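Local coordinates for putative lipoprotein (PDB 3OQQ) that is of unknown function but, as a putative lipoprotein of Bacteroides ovatus that binds calcium, probably works outside the cell, at residues 344-352 / 374-385. Sequence-based numbering, arbitrary orientation.
Sequences EIHMRGYAP and VYYSNTKGSTWG
Tyr376 lies along the end of strand 343-346, packed on the backbone of Ile345 and His346. Its CB rests 3.4 Å from His346 O. With CG anti to the carbonyl carbon (chi1 -67°), the ring extends along the strand, one face centred over the peptide nitrogen His346 N. On one flank CD2 has Tyr350 O at its edge, in the ring plane; CE2 comes 3.6 Å from His346 CD2, the two rings near parallel but barely overlapping. On the other, CE1 lies 3.2 Å from Glu344 O and 3.8 Å from Ile345 CA. CZ is 3.3 Å from Glu344 O, and at the tip Tyr376 OH donates to Glu344 O at 2.6 Å, arriving from above the carbonyl plane. A phenylalanine here would probably leave Glu344 O without this hydroxyl donor. Strand 343-346 is an outermost strand of a six-stranded antiparallel sheet, and the type II beta turn from Met347 to Tyr350 follows it; there Gly349 N donates to Tyr375 O at 2.9 Å. Arg348 leaves the same turn extended as far as NE, which bonds Ser377 OG in the guanidinium plane while Val374 CG1 covers the centre of one face. Ser377 OG donates onward to Ser382 O, and Arg348 NH1 is hydrogen-bonded to Asn92 OD1.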
# COMPACT_ATOMS: atom_id res chain seq x y z
N GLU A 344 18.39 1.59 -5.93
CA GLU A 344 16.95 1.38 -5.85
C GLU A 344 16.66 -0.10 -5.62
O GLU A 344 17.16 -0.95 -6.36
CB GLU A 344 16.34 1.87 -7.18
CG GLU A 344 14.88 2.25 -7.17
CD GLU A 344 14.38 2.49 -8.58
OE1 GLU A 344 14.55 3.62 -9.10
OE2 GLU A 344 13.91 1.52 -9.21
N ILE A 345 15.86 -0.40 -4.57
CA ILE A 345 15.52 -1.78 -4.20
C ILE A 345 14.00 -1.96 -4.33
O ILE A 345 13.25 -1.14 -3.86
CB ILE A 345 16.04 -2.11 -2.76
CG1 ILE A 345 17.54 -1.75 -2.63
CG2 ILE A 345 15.78 -3.59 -2.36
CD1 ILE A 345 18.11 -1.69 -1.19
N HIS A 346 13.57 -3.04 -4.99
CA HIS A 346 12.16 -3.40 -5.11
C HIS A 346 11.98 -4.79 -4.48
O HIS A 346 12.97 -5.46 -4.17
CB HIS A 346 11.73 -3.41 -6.59
CG HIS A 346 11.76 -2.05 -7.24
ND1 HIS A 346 10.61 -1.43 -7.64
CD2 HIS A 346 12.81 -1.26 -7.56
CE1 HIS A 346 10.98 -0.29 -8.19
NE2 HIS A 346 12.30 -0.14 -8.16
N MSE A 347 10.73 -5.25 -4.33
CA MSE A 347 10.48 -6.61 -3.83
C MSE A 347 10.73 -7.63 -4.95
O MSE A 347 10.80 -7.25 -6.12
CB MSE A 347 9.05 -6.75 -3.29
CG MSE A 347 8.75 -5.75 -2.18
SE MSE A 347 7.01 -5.96 -1.40
CE MSE A 347 5.95 -5.37 -2.90
N ARG A 348 10.86 -8.93 -4.61
CA ARG A 348 11.09 -9.98 -5.59
C ARG A 348 10.05 -9.95 -6.72
O ARG A 348 8.85 -9.87 -6.45
CB ARG A 348 11.05 -11.35 -4.90
CG ARG A 348 11.39 -12.48 -5.82
CD ARG A 348 11.32 -13.83 -5.13
NE ARG A 348 11.86 -14.88 -6.00
CZ ARG A 348 11.13 -15.63 -6.82
NH1 ARG A 348 9.82 -15.46 -6.89
NH2 ARG A 348 11.71 -16.55 -7.57
N GLY A 349 10.55 -10.00 -7.95
CA GLY A 349 9.73 -10.04 -9.15
C GLY A 349 9.27 -8.69 -9.64
O GLY A 349 8.55 -8.63 -10.64
N TYR A 350 9.64 -7.60 -8.95
CA TYR A 350 9.24 -6.23 -9.32
C TYR A 350 10.38 -5.51 -10.00
O TYR A 350 11.53 -5.53 -9.51
CB TYR A 350 8.75 -5.46 -8.08
CG TYR A 350 7.41 -5.94 -7.56
CD1 TYR A 350 7.32 -7.01 -6.67
CD2 TYR A 350 6.23 -5.29 -7.91
CE1 TYR A 350 6.09 -7.41 -6.13
CE2 TYR A 350 5.00 -5.69 -7.39
CZ TYR A 350 4.93 -6.74 -6.49
OH TYR A 350 3.71 -7.12 -6.00
N ALA A 351 10.06 -4.85 -11.12
CA ALA A 351 11.01 -4.16 -11.99
C ALA A 351 11.58 -2.88 -11.39
O ALA A 351 10.88 -2.13 -10.70
CB ALA A 351 10.34 -3.82 -13.32
N PRO A 352 12.84 -2.56 -11.72
CA PRO A 352 13.36 -1.22 -11.35
C PRO A 352 12.58 -0.16 -12.12
O PRO A 352 11.95 -0.49 -13.13
CB PRO A 352 14.81 -1.27 -11.86
CG PRO A 352 14.77 -2.21 -13.00
CD PRO A 352 13.81 -3.29 -12.57
N VAL A 374 14.69 -13.50 -12.39
CA VAL A 374 13.74 -12.90 -11.45
C VAL A 374 14.33 -11.59 -10.92
O VAL A 374 15.49 -11.58 -10.45
CB VAL A 374 13.38 -13.87 -10.30
CG1 VAL A 374 12.42 -13.23 -9.30
CG2 VAL A 374 12.80 -15.19 -10.84
N TYR A 375 13.55 -10.48 -10.96
CA TYR A 375 14.03 -9.20 -10.41
C TYR A 375 14.24 -9.27 -8.90
O TYR A 375 13.41 -9.85 -8.20
CB TYR A 375 13.02 -8.07 -10.68
CG TYR A 375 12.91 -7.62 -12.12
CD1 TYR A 375 13.99 -7.02 -12.77
CD2 TYR A 375 11.69 -7.68 -12.79
CE1 TYR A 375 13.87 -6.57 -14.08
CE2 TYR A 375 11.56 -7.20 -14.10
CZ TYR A 375 12.65 -6.62 -14.73
OH TYR A 375 12.51 -6.14 -16.01
N TYR A 376 15.31 -8.62 -8.40
CA TYR A 376 15.65 -8.49 -6.98
C TYR A 376 15.48 -9.80 -6.16
O TYR A 376 14.81 -9.82 -5.12
CB TYR A 376 14.80 -7.35 -6.38
CG TYR A 376 15.16 -5.99 -6.94
CD1 TYR A 376 16.29 -5.31 -6.48
CD2 TYR A 376 14.38 -5.38 -7.91
CE1 TYR A 376 16.63 -4.05 -6.99
CE2 TYR A 376 14.71 -4.13 -8.43
CZ TYR A 376 15.83 -3.46 -7.96
OH TYR A 376 16.13 -2.21 -8.45
N SER A 377 16.13 -10.88 -6.60
CA SER A 377 16.01 -12.14 -5.87
C SER A 377 17.27 -12.92 -5.95
O SER A 377 17.83 -13.01 -7.04
CB SER A 377 14.86 -12.96 -6.43
OG SER A 377 14.63 -14.12 -5.65
N ASN A 378 17.73 -13.54 -4.82
CA ASN A 378 18.94 -14.36 -4.89
C ASN A 378 18.60 -15.68 -5.63
O ASN A 378 17.43 -15.89 -5.99
CB ASN A 378 19.63 -14.56 -3.52
CG ASN A 378 19.03 -15.57 -2.56
OD1 ASN A 378 18.03 -16.24 -2.83
ND2 ASN A 378 19.61 -15.65 -1.37
N THR A 379 19.59 -16.54 -5.89
CA THR A 379 19.38 -17.77 -6.66
C THR A 379 18.48 -18.80 -5.94
O THR A 379 17.99 -19.75 -6.58
CB THR A 379 20.72 -18.41 -7.05
OG1 THR A 379 21.47 -18.65 -5.86
CG2 THR A 379 21.52 -17.54 -8.00
N LYS A 380 18.19 -18.57 -4.64
CA LYS A 380 17.35 -19.45 -3.82
C LYS A 380 15.95 -18.83 -3.53
O LYS A 380 15.27 -19.24 -2.59
CB LYS A 380 18.09 -19.82 -2.53
CG LYS A 380 19.38 -20.62 -2.77
CD LYS A 380 20.03 -21.09 -1.48
CE LYS A 380 20.85 -20.03 -0.78
NZ LYS A 380 21.17 -20.42 0.62
N GLY A 381 15.52 -17.88 -4.38
CA GLY A 381 14.20 -17.25 -4.31
C GLY A 381 13.97 -16.28 -3.17
O GLY A 381 12.83 -16.11 -2.73
N SER A 382 15.05 -15.61 -2.73
CA SER A 382 14.95 -14.64 -1.64
C SER A 382 14.26 -13.36 -2.07
O SER A 382 14.07 -13.12 -3.26
CB SER A 382 16.33 -14.28 -1.11
OG SER A 382 16.98 -13.35 -1.95
N THR A 383 13.91 -12.54 -1.08
CA THR A 383 13.37 -11.21 -1.30
C THR A 383 14.05 -10.23 -0.33
O THR A 383 14.53 -10.63 0.73
CB THR A 383 11.83 -11.15 -1.19
OG1 THR A 383 11.42 -9.84 -1.60
CG2 THR A 383 11.32 -11.44 0.22
N TRP A 384 14.10 -8.94 -0.74
CA TRP A 384 14.61 -7.84 0.07
C TRP A 384 13.43 -6.99 0.55
O TRP A 384 13.66 -5.98 1.19
CB TRP A 384 15.63 -6.97 -0.70
CG TRP A 384 17.02 -7.52 -0.68
CD1 TRP A 384 18.02 -7.22 0.20
CD2 TRP A 384 17.56 -8.50 -1.59
NE1 TRP A 384 19.15 -7.94 -0.10
CE2 TRP A 384 18.91 -8.72 -1.21
CE3 TRP A 384 17.03 -9.24 -2.66
CZ2 TRP A 384 19.75 -9.59 -1.90
CZ3 TRP A 384 17.86 -10.10 -3.35
CH2 TRP A 384 19.20 -10.28 -2.96
N GLY A 385 12.21 -7.41 0.25
CA GLY A 385 11.00 -6.71 0.68
C GLY A 385 9.76 -7.57 0.71
O GLY A 385 9.58 -8.45 -0.14
O HOH W 1 13.57 -8.24 -3.45
O HOH W 2 14.55 -16.37 -7.52